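Local coordinates for alpha-1,3-glucanase (Streptomyces thermodiastaticus, PDB 7C7D), which probably hydrolyses alpha-1,3-glucan by cutting within the chain, as a glycoside hydrolase of family GH87, at residues Asn402-Asp414 with Ala433-Leu446. Numbering follows the deposited sequence.
Sequences NLANGIAIYGGTD and AISNQKFAEPFHPL
Strands 407-410 and 433-435 run parallel, their axes 4.8 Å apart at closest approach and 8° from aligned, on one face of a right-handed parallel beta-helix, the pectate lyase-like fold, in neighbouring coils. Four backbone bonds alternate between them: A433 N gives to I407 O, I409 N to A433 O, S435 N to I409 O and G411 N to S435 O. I409 and I434 point into the apolar interior of the coil; with CG1 beside the backbone N in each, the two branched chains lie side by side, and CG1 of I409 meets CD1 of I434 at 3.8 Å, the like-on-like stacking usual inside such helices. On the other side of the strands, A433 is small enough for its CB to sit against OD1 of N405, an oxygen whose hydrogen bonds come from S430 N and R475 NH1. The aromatic ring of Y410, on this outer side, takes the edge of F439 over one face: CE2 of F439 stands 3.5 Å above its plane, close to the centre, with the rings at 89°, a T-shaped pair. S435 CB packs against CD1 of Y410, while the hydroxyl of Y410 bonds to D377 on the preceding turn. Replacing Y410 by alanine is likely to leave the edge of F439 without its aromatic face and D377 without this hydroxyl partner. S435 turns OG anti to its own nitrogen (chi1 177°), where it accepts from Q437 N in an ST turn that starts the loop. That loop folds back on G411, whose positive phi and lack of a side chain suit a place where a CB would strike H444 O and the F443 ring. The next glycine, G412, gives its N-H to H444 O at 3.0 Å, and CD2 of L446 rests 3.5 Å from G411 O.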
loop_
_atom_site.group_PDB
_atom_site.type_symbol
_atom_site.label_atom_id
_atom_site.label_comp_id
_atom_site.label_asym_id
_atom_site.label_seq_id
_atom_site.Cartn_x
_atom_site.Cartn_y
_atom_site.Cartn_z
ATOM N N ASN A 402 -7.373 1.550 2.980
ATOM C CA ASN A 402 -8.621 1.974 3.622
ATOM C C ASN A 402 -9.514 0.793 3.966
ATOM O O ASN A 402 -10.313 0.867 4.910
ATOM C CB ASN A 402 -9.472 2.834 2.688
ATOM C CG ASN A 402 -8.783 4.081 2.169
ATOM O OD1 ASN A 402 -9.123 4.537 1.076
ATOM N ND2 ASN A 402 -7.860 4.649 2.929
ATOM N N LEU A 403 -9.456 -0.255 3.152
ATOM C CA LEU A 403 -10.204 -1.482 3.352
ATOM C C LEU A 403 -9.362 -2.597 2.743
ATOM O O LEU A 403 -8.441 -2.344 1.964
ATOM C CB LEU A 403 -11.603 -1.386 2.729
ATOM C CG LEU A 403 -11.714 -1.044 1.249
ATOM C CD1 LEU A 403 -11.754 -2.307 0.400
ATOM C CD2 LEU A 403 -12.947 -0.176 0.983
ATOM N N ALA A 404 -9.685 -3.832 3.109
ATOM C CA ALA A 404 -8.964 -4.997 2.614
ATOM C C ALA A 404 -7.517 -5.028 3.112
ATOM O O ALA A 404 -7.215 -4.529 4.202
ATOM C CB ALA A 404 -9.098 -5.149 1.094
ATOM N N ASN A 405 -6.623 -5.641 2.355
ATOM C CA ASN A 405 -5.374 -6.127 2.923
ATOM C C ASN A 405 -4.193 -5.204 2.634
ATOM O O ASN A 405 -4.203 -4.404 1.700
ATOM C CB ASN A 405 -5.086 -7.517 2.356
ATOM C CG ASN A 405 -6.260 -8.453 2.527
ATOM O OD1 ASN A 405 -6.510 -8.949 3.615
ATOM N ND2 ASN A 405 -7.000 -8.684 1.450
ATOM N N GLY A 406 -3.135 -5.356 3.436
ATOM C CA GLY A 406 -1.868 -4.748 3.071
ATOM C C GLY A 406 -1.288 -5.410 1.836
ATOM O O GLY A 406 -1.030 -4.756 0.820
ATOM N N ILE A 407 -1.087 -6.721 1.917
ATOM C CA ILE A 407 -0.694 -7.554 0.789
ATOM C C ILE A 407 -1.674 -8.712 0.687
ATOM O O ILE A 407 -1.943 -9.388 1.686
ATOM C CB ILE A 407 0.744 -8.087 0.934
ATOM C CG1 ILE A 407 1.736 -6.932 0.814
ATOM C CG2 ILE A 407 1.008 -9.191 -0.089
ATOM C CD1 ILE A 407 3.202 -7.311 0.996
ATOM N N ALA A 408 -2.204 -8.941 -0.515
ATOM C CA ALA A 408 -3.114 -10.055 -0.760
ATOM C C ALA A 408 -2.596 -10.881 -1.924
ATOM O O ALA A 408 -2.371 -10.351 -3.019
ATOM C CB ALA A 408 -4.522 -9.555 -1.082
ATOM N N ILE A 409 -2.424 -12.179 -1.692
ATOM C CA ILE A 409 -2.051 -13.128 -2.731
ATOM C C ILE A 409 -3.245 -14.043 -2.947
ATOM O O ILE A 409 -3.535 -14.902 -2.106
ATOM C CB ILE A 409 -0.817 -13.950 -2.336
ATOM C CG1 ILE A 409 0.334 -13.038 -1.873
ATOM C CG2 ILE A 409 -0.416 -14.881 -3.479
ATOM C CD1 ILE A 409 0.803 -12.026 -2.899
ATOM N N TYR A 410 -3.944 -13.867 -4.070
ATOM C CA TYR A 410 -5.081 -14.716 -4.419
ATOM C C TYR A 410 -4.607 -15.682 -5.499
ATOM O O TYR A 410 -4.486 -15.312 -6.670
ATOM C CB TYR A 410 -6.262 -13.887 -4.915
ATOM C CG TYR A 410 -6.699 -12.770 -4.000
ATOM C CD1 TYR A 410 -7.403 -13.018 -2.822
ATOM C CD2 TYR A 410 -6.433 -11.450 -4.340
ATOM C CE1 TYR A 410 -7.805 -11.957 -1.992
ATOM C CE2 TYR A 410 -6.828 -10.403 -3.539
ATOM C CZ TYR A 410 -7.511 -10.652 -2.376
ATOM O OH TYR A 410 -7.889 -9.575 -1.603
ATOM N N GLY A 411 -4.315 -16.915 -5.096
ATOM C CA GLY A 411 -3.828 -17.921 -6.018
ATOM C C GLY A 411 -2.388 -17.665 -6.441
ATOM O O GLY A 411 -1.659 -16.876 -5.841
ATOM N N GLY A 412 -1.985 -18.355 -7.505
ATOM C CA GLY A 412 -0.652 -18.203 -8.053
ATOM C C GLY A 412 0.306 -19.284 -7.582
ATOM O O GLY A 412 0.014 -20.086 -6.694
ATOM N N THR A 413 1.483 -19.288 -8.206
ATOM C CA THR A 413 2.438 -20.382 -8.078
ATOM C C THR A 413 3.804 -19.844 -7.683
ATOM O O THR A 413 4.334 -18.955 -8.352
ATOM C CB THR A 413 2.556 -21.123 -9.410
ATOM O OG1 THR A 413 1.274 -21.653 -9.753
ATOM C CG2 THR A 413 3.572 -22.260 -9.316
ATOM N N ASP A 414 4.380 -20.395 -6.611
ATOM C CA ASP A 414 5.755 -20.076 -6.232
ATOM C C ASP A 414 5.924 -18.570 -6.015
ATOM O O ASP A 414 6.722 -17.901 -6.672
ATOM C CB ASP A 414 6.766 -20.627 -7.247
ATOM C CG ASP A 414 6.852 -22.140 -7.220
ATOM O OD1 ASP A 414 6.500 -22.756 -6.191
ATOM O OD2 ASP A 414 7.273 -22.726 -8.234
ATOM N N ALA A 433 -2.729 -11.500 3.456
ATOM C CA ALA A 433 -3.662 -12.581 3.174
ATOM C C ALA A 433 -3.084 -13.483 2.093
ATOM O O ALA A 433 -2.691 -13.005 1.023
ATOM C CB ALA A 433 -5.008 -12.024 2.714
ATOM N N ILE A 434 -3.020 -14.784 2.386
ATOM C CA ILE A 434 -2.637 -15.817 1.426
ATOM C C ILE A 434 -3.909 -16.619 1.176
ATOM O O ILE A 434 -4.414 -17.276 2.094
ATOM C CB ILE A 434 -1.512 -16.713 1.974
ATOM C CG1 ILE A 434 -0.302 -15.882 2.433
ATOM C CG2 ILE A 434 -1.132 -17.800 0.947
ATOM C CD1 ILE A 434 0.326 -15.015 1.351
ATOM N N SER A 435 -4.475 -16.522 -0.028
ATOM C CA SER A 435 -5.890 -16.830 -0.187
ATOM C C SER A 435 -6.202 -17.593 -1.467
ATOM O O SER A 435 -5.597 -17.365 -2.521
ATOM C CB SER A 435 -6.684 -15.528 -0.183
ATOM O OG SER A 435 -8.052 -15.795 -0.399
ATOM N N ASN A 436 -7.198 -18.480 -1.361
ATOM C CA ASN A 436 -7.826 -19.145 -2.499
ATOM C C ASN A 436 -9.218 -18.582 -2.806
ATOM O O ASN A 436 -10.069 -19.282 -3.364
ATOM C CB ASN A 436 -7.878 -20.660 -2.296
ATOM C CG ASN A 436 -6.607 -21.354 -2.760
ATOM O OD1 ASN A 436 -5.864 -20.824 -3.591
ATOM N ND2 ASN A 436 -6.359 -22.558 -2.238
ATOM N N GLN A 437 -9.470 -17.322 -2.448
ATOM C CA GLN A 437 -10.706 -16.642 -2.836
ATOM C C GLN A 437 -10.602 -16.252 -4.306
ATOM O O GLN A 437 -9.701 -15.502 -4.694
ATOM C CB GLN A 437 -10.919 -15.409 -1.959
ATOM C CG GLN A 437 -12.271 -14.731 -2.177
ATOM C CD GLN A 437 -12.599 -13.689 -1.121
ATOM O OE1 GLN A 437 -11.761 -13.336 -0.294
ATOM N NE2 GLN A 437 -13.826 -13.174 -1.159
ATOM N N LYS A 438 -11.518 -16.758 -5.125
ATOM C CA LYS A 438 -11.325 -16.637 -6.568
ATOM C C LYS A 438 -11.886 -15.351 -7.167
ATOM O O LYS A 438 -11.288 -14.800 -8.099
ATOM C CB LYS A 438 -11.886 -17.862 -7.295
ATOM C CG LYS A 438 -13.382 -18.016 -7.238
ATOM C CD LYS A 438 -13.787 -19.305 -7.922
ATOM C CE LYS A 438 -15.279 -19.531 -7.852
ATOM N NZ LYS A 438 -15.650 -20.779 -8.565
ATOM N N PHE A 439 -13.025 -14.871 -6.661
ATOM C CA PHE A 439 -13.739 -13.708 -7.197
ATOM C C PHE A 439 -14.347 -13.914 -8.587
ATOM O O PHE A 439 -15.459 -13.442 -8.847
ATOM C CB PHE A 439 -12.886 -12.433 -7.184
ATOM C CG PHE A 439 -12.346 -12.071 -5.832
ATOM C CD1 PHE A 439 -13.143 -11.438 -4.891
ATOM C CD2 PHE A 439 -11.031 -12.346 -5.510
ATOM C CE1 PHE A 439 -12.634 -11.098 -3.645
ATOM C CE2 PHE A 439 -10.518 -12.005 -4.273
ATOM C CZ PHE A 439 -11.321 -11.382 -3.340
ATOM N N ALA A 440 -13.629 -14.582 -9.491
ATOM C CA ALA A 440 -14.091 -14.806 -10.859
ATOM C C ALA A 440 -13.324 -15.991 -11.438
ATOM O O ALA A 440 -12.448 -16.562 -10.786
ATOM C CB ALA A 440 -13.907 -13.549 -11.713
ATOM N N GLU A 441 -13.649 -16.349 -12.676
ATOM C CA GLU A 441 -12.984 -17.443 -13.368
ATOM C C GLU A 441 -12.450 -16.950 -14.706
ATOM O O GLU A 441 -12.981 -15.988 -15.270
ATOM C CB GLU A 441 -13.961 -18.606 -13.606
ATOM C CG GLU A 441 -14.430 -19.311 -12.333
ATOM C CD GLU A 441 -13.399 -20.269 -11.747
ATOM O OE1 GLU A 441 -12.277 -20.370 -12.288
ATOM O OE2 GLU A 441 -13.720 -20.936 -10.739
ATOM N N PRO A 442 -11.403 -17.599 -15.254
ATOM C CA PRO A 442 -10.694 -18.765 -14.718
ATOM C C PRO A 442 -9.635 -18.369 -13.699
ATOM O O PRO A 442 -8.748 -17.567 -13.986
ATOM C CB PRO A 442 -10.039 -19.370 -15.959
ATOM C CG PRO A 442 -9.781 -18.202 -16.838
ATOM C CD PRO A 442 -10.918 -17.239 -16.602
ATOM N N PHE A 443 -9.744 -18.945 -12.510
ATOM C CA PHE A 443 -8.850 -18.663 -11.401
ATOM C C PHE A 443 -7.878 -19.819 -11.215
ATOM O O PHE A 443 -8.216 -20.983 -11.440
ATOM C CB PHE A 443 -9.673 -18.474 -10.129
ATOM C CG PHE A 443 -8.853 -18.220 -8.895
ATOM C CD1 PHE A 443 -8.166 -17.022 -8.729
ATOM C CD2 PHE A 443 -8.782 -19.171 -7.885
ATOM C CE1 PHE A 443 -7.414 -16.782 -7.585
ATOM C CE2 PHE A 443 -8.043 -18.931 -6.734
ATOM C CZ PHE A 443 -7.359 -17.739 -6.585
ATOM N N HIS A 444 -6.659 -19.486 -10.805
ATOM C CA HIS A 444 -5.619 -20.490 -10.578
ATOM C C HIS A 444 -5.236 -20.507 -9.110
ATOM O O HIS A 444 -4.525 -19.603 -8.642
ATOM C CB HIS A 444 -4.416 -20.194 -11.462
ATOM C CG HIS A 444 -4.735 -20.332 -12.913
ATOM N ND1 HIS A 444 -4.501 -21.493 -13.617
ATOM C CD2 HIS A 444 -5.344 -19.483 -13.776
ATOM C CE1 HIS A 444 -4.922 -21.343 -14.860
ATOM N NE2 HIS A 444 -5.438 -20.132 -14.984
ATOM N N PRO A 445 -5.686 -21.501 -8.347
ATOM C CA PRO A 445 -5.426 -21.511 -6.902
ATOM C C PRO A 445 -3.945 -21.642 -6.576
ATOM O O PRO A 445 -3.108 -21.963 -7.420
ATOM C CB PRO A 445 -6.207 -22.731 -6.406
ATOM C CG PRO A 445 -7.219 -23.004 -7.464
ATOM C CD PRO A 445 -6.591 -22.588 -8.759
ATOM N N LEU A 446 -3.635 -21.377 -5.303
ATOM C CA LEU A 446 -2.259 -21.434 -4.822
ATOM C C LEU A 446 -1.615 -22.769 -5.176
ATOM O O LEU A 446 -2.221 -23.836 -5.015
ATOM C CB LEU A 446 -2.249 -21.260 -3.303
ATOM C CG LEU A 446 -2.822 -19.941 -2.775
ATOM C CD1 LEU A 446 -3.212 -20.081 -1.307
ATOM C CD2 LEU A 446 -1.838 -18.795 -2.960
HETATM O O HOH W 1 -1.473 -21.194 -9.539
#